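Local coordinates for protein alkyl hydroperoxide reductase E (Mycobacterium tuberculosis, PDB 5C04) that probably reduces hydrogen peroxide and organic hydroperoxides, peroxynitrite among its likely targets, as a mycoredoxin-dependent peroxiredoxin that protects the cell against oxidative stress, at residues 28-39 / 114-125. The protein carries 1 engineered substitution. Sequence-based numbering, arbitrary orientation. Where two conformers were deposited one is given.
Sequences RGAKNVLLVFHP and IANRGTFVVDRS. Engineered in segment 28-39: His38 (natural residue Phe).
Val33 and Val122 exchange backbone hydrogen bonds, as do Leu35 and Phe120, with N-H...O angles all at least 160°; Phe37 N adds a more bent bond to Gly118 O. Strands 32-37 and 117-122 thus run antiparallel, their directions 169° apart and their axes 4.6 Å apart at closest approach. Beyond the regular pairing, water bridges Lys31 O to Asp123 O, and another joins Pro39 O to Ala115 N.

Apolar contacts form on both faces of the pair. On one, packed against helix 143-150, where Trp145 touches Leu34 and Thr119, Leu34 CD1 meets Thr119 CG2 at 3.6 Å and Val121 CG2 at 3.8 Å. On the other, Leu35 CD1 reaches Val122 CG2 at 4.0 Å, while the rings of Phe37 and Phe120 touch rim to rim, CE1 to CD1 3.8 Å, with planes at 84°, so neither stacks on the other. These are central strands of the thioredoxin fold: 32-37 also pairs in parallel with 65-71, and its end leads toward helix 44-55, which carries Cys46, the probable active-site cysteine.

There Arg117, extended from CG to NE, turns one guanidinium face to Pro39, whose CD lies over it toward the rim, 3.5 Å from Arg117 NH1. A salt bridge from NH1 to Glu49 and a hydrogen bond from NH2 to Pro136 O probably hold this group beside Cys46. The engineered His38, its CB directed away from 114-125, also touches Cys46.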
ATOM      1  N   ARG A  28      19.855  12.301 -16.237  1.00 40.58           N
ATOM      2  CA  ARG A  28      20.082  13.212 -17.364  1.00 44.48           C
ATOM      3  C   ARG A  28      21.526  13.222 -17.802  1.00 44.46           C
ATOM      4  O   ARG A  28      22.439  13.226 -16.976  1.00 43.96           O
ATOM      5  CB  ARG A  28      19.636  14.633 -17.057  1.00 46.66           C
ATOM      6  CG  ARG A  28      18.142  14.812 -17.211  1.00 47.58           C
ATOM      7  CD  ARG A  28      17.814  16.264 -17.459  1.00 50.52           C
ATOM      8  NE  ARG A  28      16.389  16.517 -17.298  1.00 50.22           N
ATOM      9  CZ  ARG A  28      15.824  17.710 -17.434  1.00 52.09           C
ATOM     10  NH1 ARG A  28      16.570  18.766 -17.731  1.00 53.45           N
ATOM     11  NH2 ARG A  28      14.511  17.851 -17.269  1.00 51.52           N
ATOM     12  N   GLY A  29      21.701  13.203 -19.120  1.00 45.46           N
ATOM     13  CA  GLY A  29      23.014  13.195 -19.748  1.00 46.16           C
ATOM     14  C   GLY A  29      23.671  11.828 -19.775  1.00 46.54           C
ATOM     15  O   GLY A  29      24.717  11.670 -20.408  1.00 49.78           O
ATOM     16  N   ALA A  30      23.064  10.834 -19.118  1.00 44.06           N
ATOM     17  CA  ALA A  30      23.677   9.514 -18.966  1.00 42.59           C
ATOM     18  C   ALA A  30      22.830   8.393 -19.571  1.00 40.96           C
ATOM     19  O   ALA A  30      23.316   7.608 -20.382  1.00 39.49           O
ATOM     20  CB  ALA A  30      23.931   9.235 -17.491  1.00 43.06           C
ATOM     21  N   LYS A  31      21.564   8.308 -19.167  1.00 37.96           N
ATOM     22  CA  LYS A  31      20.691   7.215 -19.584  1.00 35.88           C
ATOM     23  C   LYS A  31      19.305   7.665 -20.025  1.00 33.27           C
ATOM     24  O   LYS A  31      18.745   8.634 -19.492  1.00 33.18           O
ATOM     25  CB  LYS A  31      20.556   6.214 -18.441  1.00 37.10           C
ATOM     26  CG  LYS A  31      21.864   5.546 -18.056  1.00 39.85           C
ATOM     27  CD  LYS A  31      21.654   4.527 -16.954  1.00 41.69           C
ATOM     28  CE  LYS A  31      22.966   4.062 -16.350  1.00 43.89           C
ATOM     29  NZ  LYS A  31      23.671   3.133 -17.272  1.00 45.26           N
ATOM     30  N   ASN A  32      18.760   6.938 -20.998  1.00 32.05           N
ATOM     31  CA  ASN A  32      17.331   6.936 -21.275  1.00 31.38           C
ATOM     32  C   ASN A  32      16.643   6.148 -20.164  1.00 30.01           C
ATOM     33  O   ASN A  32      17.174   5.135 -19.693  1.00 31.02           O
ATOM     34  CB  ASN A  32      17.027   6.318 -22.639  1.00 30.77           C
ATOM     35  CG  ASN A  32      17.809   6.988 -23.750  1.00 32.14           C
ATOM     36  OD1 ASN A  32      17.676   8.194 -23.949  1.00 32.87           O
ATOM     37  ND2 ASN A  32      18.647   6.222 -24.443  1.00 33.65           N
ATOM     38  N   VAL A  33      15.470   6.613 -19.771  1.00 27.35           N
ATOM     39  CA  VAL A  33      14.750   6.020 -18.640  1.00 26.70           C
ATOM     40  C   VAL A  33      13.391   5.516 -19.077  1.00 25.70           C
ATOM     41  O   VAL A  33      12.563   6.281 -19.586  1.00 25.43           O
ATOM     42  CB  VAL A  33      14.589   7.013 -17.479  1.00 27.02           C
ATOM     43  CG1 VAL A  33      13.946   6.320 -16.272  1.00 26.11           C
ATOM     44  CG2 VAL A  33      15.914   7.634 -17.053  1.00 28.18           C
ATOM     45  N   LEU A  34      13.149   4.235 -18.792  1.00 24.41           N
ATOM     46  CA  LEU A  34      11.854   3.601 -18.978  1.00 23.84           C
ATOM     47  C   LEU A  34      11.124   3.693 -17.639  1.00 22.48           C
ATOM     48  O   LEU A  34      11.612   3.160 -16.628  1.00 22.87           O
ATOM     49  CB  LEU A  34      12.012   2.129 -19.348  1.00 23.90           C
ATOM     50  CG  LEU A  34      10.727   1.340 -19.573  1.00 23.73           C
ATOM     51  CD1 LEU A  34       9.960   1.790 -20.801  1.00 24.76           C
ATOM     52  CD2 LEU A  34      11.032  -0.147 -19.638  1.00 24.87           C
ATOM     53  N   LEU A  35       9.992   4.373 -17.666  1.00 21.48           N
ATOM     54  CA  LEU A  35       9.095   4.481 -16.481  1.00 20.45           C
ATOM     55  C   LEU A  35       7.918   3.555 -16.672  1.00 20.32           C
ATOM     56  O   LEU A  35       7.116   3.746 -17.606  1.00 21.56           O
ATOM     57  CB  LEU A  35       8.562   5.903 -16.332  1.00 22.14           C
ATOM     58  CG  LEU A  35       9.618   7.004 -16.194  1.00 23.57           C
ATOM     59  CD1 LEU A  35       8.952   8.355 -16.064  1.00 24.73           C
ATOM     60  CD2 LEU A  35      10.549   6.742 -15.026  1.00 24.21           C
ATOM     61  N   VAL A  36       7.822   2.534 -15.805  1.00 18.77           N
ATOM     62  CA  VAL A  36       6.736   1.551 -15.868  1.00 18.69           C
ATOM     63  C   VAL A  36       5.804   1.767 -14.656  1.00 18.31           C
ATOM     64  O   VAL A  36       6.017   1.224 -13.559  1.00 18.97           O
ATOM     65  CB  VAL A  36       7.261   0.097 -15.921  1.00 18.40           C
ATOM     66  CG1 VAL A  36       6.094  -0.881 -16.068  1.00 18.85           C
ATOM     67  CG2 VAL A  36       8.291  -0.067 -17.074  1.00 19.36           C
ATOM     68  N   PHE A  37       4.785   2.577 -14.872  1.00 17.95           N
ATOM     69  CA  PHE A  37       3.712   2.732 -13.852  1.00 17.55           C
ATOM     70  C   PHE A  37       2.869   1.478 -13.857  1.00 17.68           C
ATOM     71  O   PHE A  37       2.577   0.923 -14.918  1.00 17.80           O
ATOM     72  CB  PHE A  37       2.841   3.950 -14.154  1.00 18.39           C
ATOM     73  CG  PHE A  37       3.537   5.267 -13.933  1.00 19.50           C
ATOM     74  CD1 PHE A  37       4.281   5.871 -14.947  1.00 20.47           C
ATOM     75  CD2 PHE A  37       3.421   5.932 -12.723  1.00 20.62           C
ATOM     76  CE1 PHE A  37       4.902   7.101 -14.750  1.00 21.78           C
ATOM     77  CE2 PHE A  37       4.031   7.168 -12.522  1.00 21.58           C
ATOM     78  CZ  PHE A  37       4.778   7.736 -13.527  1.00 22.54           C
ATOM     79  N   HIS A  38       2.427   1.031 -12.678  1.00 17.40           N
ATOM     80  CA  HIS A  38       1.545  -0.129 -12.637  1.00 17.12           C
ATOM     81  C   HIS A  38       0.665  -0.088 -11.395  1.00 16.44           C
ATOM     82  O   HIS A  38       1.033   0.555 -10.406  1.00 18.17           O
ATOM     83  CB  HIS A  38       2.316  -1.438 -12.744  1.00 17.79           C
ATOM     84  CG  HIS A  38       3.149  -1.724 -11.560  1.00 18.62           C
ATOM     85  ND1 HIS A  38       2.697  -2.540 -10.542  1.00 20.84           N
ATOM     86  CD2 HIS A  38       4.350  -1.241 -11.160  1.00 19.83           C
ATOM     87  CE1 HIS A  38       3.609  -2.583  -9.594  1.00 21.95           C
ATOM     88  NE2 HIS A  38       4.616  -1.817  -9.938  1.00 21.55           N
ATOM     89  N   PRO A  39      -0.501  -0.749 -11.461  1.00 16.70           N
ATOM     90  CA  PRO A  39      -1.438  -0.746 -10.347  1.00 17.04           C
ATOM     91  C   PRO A  39      -0.952  -1.193  -8.956  1.00 17.30           C
ATOM     92  O   PRO A  39      -0.937  -0.376  -8.028  1.00 17.39           O
ATOM     93  CB  PRO A  39      -2.560  -1.657 -10.859  1.00 17.88           C
ATOM     94  CG  PRO A  39      -2.600  -1.394 -12.309  1.00 17.83           C
ATOM     95  CD  PRO A  39      -1.158  -1.146 -12.715  1.00 16.99           C
ATOM     96  N   ILE A 114      -5.165   3.924  -7.852  1.00 19.13           N
ATOM     97  CA  ILE A 114      -3.966   3.268  -8.345  1.00 19.27           C
ATOM     98  C   ILE A 114      -3.506   3.924  -9.640  1.00 20.08           C
ATOM     99  O   ILE A 114      -4.299   4.543 -10.348  1.00 19.74           O
ATOM    100  CB  ILE A 114      -4.234   1.764  -8.607  1.00 19.94           C
ATOM    101  CG1 ILE A 114      -5.418   1.597  -9.588  1.00 21.67           C
ATOM    102  CG2 ILE A 114      -4.424   1.011  -7.307  1.00 20.61           C
ATOM    103  CD1 ILE A 114      -5.798   0.184  -9.938  1.00 22.64           C
ATOM    104  N   ALA A 115      -2.240   3.730  -9.985  1.00 18.70           N
ATOM    105  CA  ALA A 115      -1.783   4.098 -11.328  1.00 19.76           C
ATOM    106  C   ALA A 115      -2.384   3.122 -12.321  1.00 20.15           C
ATOM    107  O   ALA A 115      -2.497   1.909 -12.046  1.00 19.69           O
ATOM    108  CB  ALA A 115      -0.268   4.086 -11.410  1.00 19.71           C
ATOM    109  N   ASN A 116      -2.785   3.652 -13.485  1.00 20.65           N
ATOM    110  CA  ASN A 116      -3.022   2.838 -14.652  1.00 21.22           C
ATOM    111  C   ASN A 116      -1.698   2.337 -15.199  1.00 20.90           C
ATOM    112  O   ASN A 116      -0.632   2.633 -14.657  1.00 20.44           O
ATOM    113  CB  ASN A 116      -3.807   3.660 -15.713  1.00 22.89           C
ATOM    114  CG  ASN A 116      -5.239   3.952 -15.283  1.00 23.40           C
ATOM    115  OD1 ASN A 116      -5.926   3.087 -14.777  1.00 25.06           O
ATOM    116  ND2 ASN A 116      -5.689   5.186 -15.490  1.00 25.34           N
ATOM    117  N   ARG A 117      -1.774   1.556 -16.283  1.00 20.12           N
ATOM    118  CA  ARG A 117      -0.580   0.984 -16.895  1.00 20.08           C
ATOM    119  C   ARG A 117       0.045   1.997 -17.856  1.00 20.30           C
ATOM    120  O   ARG A 117      -0.016   1.854 -19.089  1.00 21.08           O
ATOM    121  CB  ARG A 117      -0.917  -0.365 -17.574  1.00 19.75           C
ATOM    122  CG  ARG A 117      -1.370  -1.407 -16.568  1.00 19.51           C
ATOM    123  CD  ARG A 117      -1.478  -2.841 -17.123  1.00 19.74           C
ATOM    124  NE  ARG A 117      -2.238  -3.625 -16.164  1.00 19.68           N
ATOM    125  CZ  ARG A 117      -1.774  -4.078 -15.002  1.00 19.26           C
ATOM    126  NH1 ARG A 117      -0.494  -3.979 -14.713  1.00 19.17           N
ATOM    127  NH2 ARG A 117      -2.625  -4.611 -14.117  1.00 19.60           N
ATOM    128  N   GLY A 118       0.625   3.030 -17.271  1.00 20.63           N
ATOM    129  CA  GLY A 118       1.298   4.099 -18.003  1.00 21.01           C
ATOM    130  C   GLY A 118       2.746   3.735 -18.225  1.00 21.23           C
ATOM    131  O   GLY A 118       3.416   3.197 -17.341  1.00 20.83           O
ATOM    132  N   THR A 119       3.271   4.022 -19.415  1.00 22.74           N
ATOM    133  CA  THR A 119       4.673   3.768 -19.681  1.00 22.32           C
ATOM    134  C   THR A 119       5.251   4.952 -20.440  1.00 23.96           C
ATOM    135  O   THR A 119       4.615   5.457 -21.362  1.00 25.60           O
ATOM    136  CB  THR A 119       4.902   2.534 -20.578  1.00 22.41           C
ATOM    137  OG1 THR A 119       3.936   1.514 -20.304  1.00 23.31           O
ATOM    138  CG2 THR A 119       6.341   2.019 -20.441  1.00 22.59           C
ATOM    139  N   PHE A 120       6.442   5.357 -20.062  1.00 23.50           N
ATOM    140  CA  PHE A 120       7.141   6.446 -20.727  1.00 24.74           C
ATOM    141  C   PHE A 120       8.579   6.093 -20.926  1.00 24.62           C
ATOM    142  O   PHE A 120       9.178   5.351 -20.160  1.00 24.10           O
ATOM    143  CB  PHE A 120       7.058   7.708 -19.867  1.00 25.60           C
ATOM    144  CG  PHE A 120       5.670   8.146 -19.598  1.00 25.66           C
ATOM    145  CD1 PHE A 120       5.009   7.667 -18.477  1.00 24.27           C
ATOM    146  CD2 PHE A 120       5.020   9.045 -20.420  1.00 26.22           C
ATOM    147  CE1 PHE A 120       3.709   8.035 -18.225  1.00 25.27           C
ATOM    148  CE2 PHE A 120       3.724   9.429 -20.175  1.00 27.24           C
ATOM    149  CZ  PHE A 120       3.066   8.931 -19.055  1.00 26.36           C
ATOM    150  N   VAL A 121       9.155   6.610 -22.014  1.00 24.94           N
ATOM    151  CA  VAL A 121      10.593   6.631 -22.153  1.00 26.18           C
ATOM    152  C   VAL A 121      11.020   8.092 -22.165  1.00 28.64           C
ATOM    153  O   VAL A 121      10.452   8.907 -22.918  1.00 29.68           O
ATOM    154  CB  VAL A 121      11.066   5.908 -23.418  1.00 26.11           C
ATOM    155  CG1 VAL A 121      12.568   6.131 -23.581  1.00 27.44           C
ATOM    156  CG2 VAL A 121      10.710   4.430 -23.366  1.00 25.22           C
ATOM    157  N   VAL A 122      11.978   8.404 -21.293  1.00 28.53           N
ATOM    158  CA  VAL A 122      12.510   9.750 -21.117  1.00 31.08           C
ATOM    159  C   VAL A 122      13.904   9.741 -21.692  1.00 32.02           C
ATOM    160  O   VAL A 122      14.738   8.900 -21.333  1.00 31.79           O
ATOM    161  CB  VAL A 122      12.575  10.159 -19.618  1.00 31.32           C
ATOM    162  CG1 VAL A 122      13.051  11.593 -19.466  1.00 32.35           C
ATOM    163  CG2 VAL A 122      11.221   9.994 -18.952  1.00 30.71           C
ATOM    164  N   ASP A 123      14.189  10.670 -22.605  1.00 33.88           N
ATOM    165  CA  ASP A 123      15.507  10.648 -23.213  1.00 35.36           C
ATOM    166  C   ASP A 123      16.534  11.318 -22.301  1.00 36.53           C
ATOM    167  O   ASP A 123      16.204  11.770 -21.199  1.00 35.23           O
ATOM    168  CB  ASP A 123      15.491  11.219 -24.647  1.00 36.63           C
ATOM    169  CG  ASP A 123      15.320  12.723 -24.708  1.00 38.74           C
ATOM    170  OD1 ASP A 123      15.440  13.437 -23.688  1.00 39.05           O
ATOM    171  OD2 ASP A 123      15.096  13.208 -25.843  1.00 40.41           O
ATOM    172  N   ARG A 124      17.775  11.417 -22.765  1.00 37.03           N
ATOM    173  CA  ARG A 124      18.866  11.913 -21.928  0.50 38.73           C
ATOM    174  C   ARG A 124      18.763  13.411 -21.626  1.00 39.79           C
ATOM    175  O   ARG A 124      19.463  13.917 -20.757  1.00 42.38           O
ATOM    176  CB  ARG A 124      20.214  11.599 -22.575  0.50 40.18           C
ATOM    177  CG  ARG A 124      20.583  10.124 -22.553  0.50 39.78           C
ATOM    178  CD  ARG A 124      21.977   9.911 -23.118  0.50 41.61           C
ATOM    179  NE  ARG A 124      22.016  10.109 -24.565  0.50 42.52           N
ATOM    180  CZ  ARG A 124      21.917   9.135 -25.468  0.50 42.80           C
ATOM    181  NH1 ARG A 124      21.972   9.423 -26.761  0.50 43.84           N
ATOM    182  NH2 ARG A 124      21.764   7.873 -25.088  0.50 41.91           N
ATOM    183  N   SER A 125      17.878  14.115 -22.333  1.00 40.35           N
ATOM    184  CA  SER A 125      17.618  15.525 -22.075  1.00 43.78           C
ATOM    185  C   SER A 125      16.315  15.754 -21.302  1.00 42.29           C
ATOM    186  O   SER A 125      15.921  16.893 -21.095  1.00 42.48           O
ATOM    187  CB  SER A 125      17.554  16.306 -23.391  1.00 47.64           C
ATOM    188  OG  SER A 125      16.322  16.066 -24.055  1.00 50.39           O
TER
HETATM  189  O   HOH W   1      17.411  10.988 -18.831  1.00 35.80           O
HETATM  190  O   HOH W   2      18.688  10.139 -25.373  1.00 38.86           O
HETATM  191  O   HOH W   3      -0.259   2.147  -8.511  1.00 18.26           O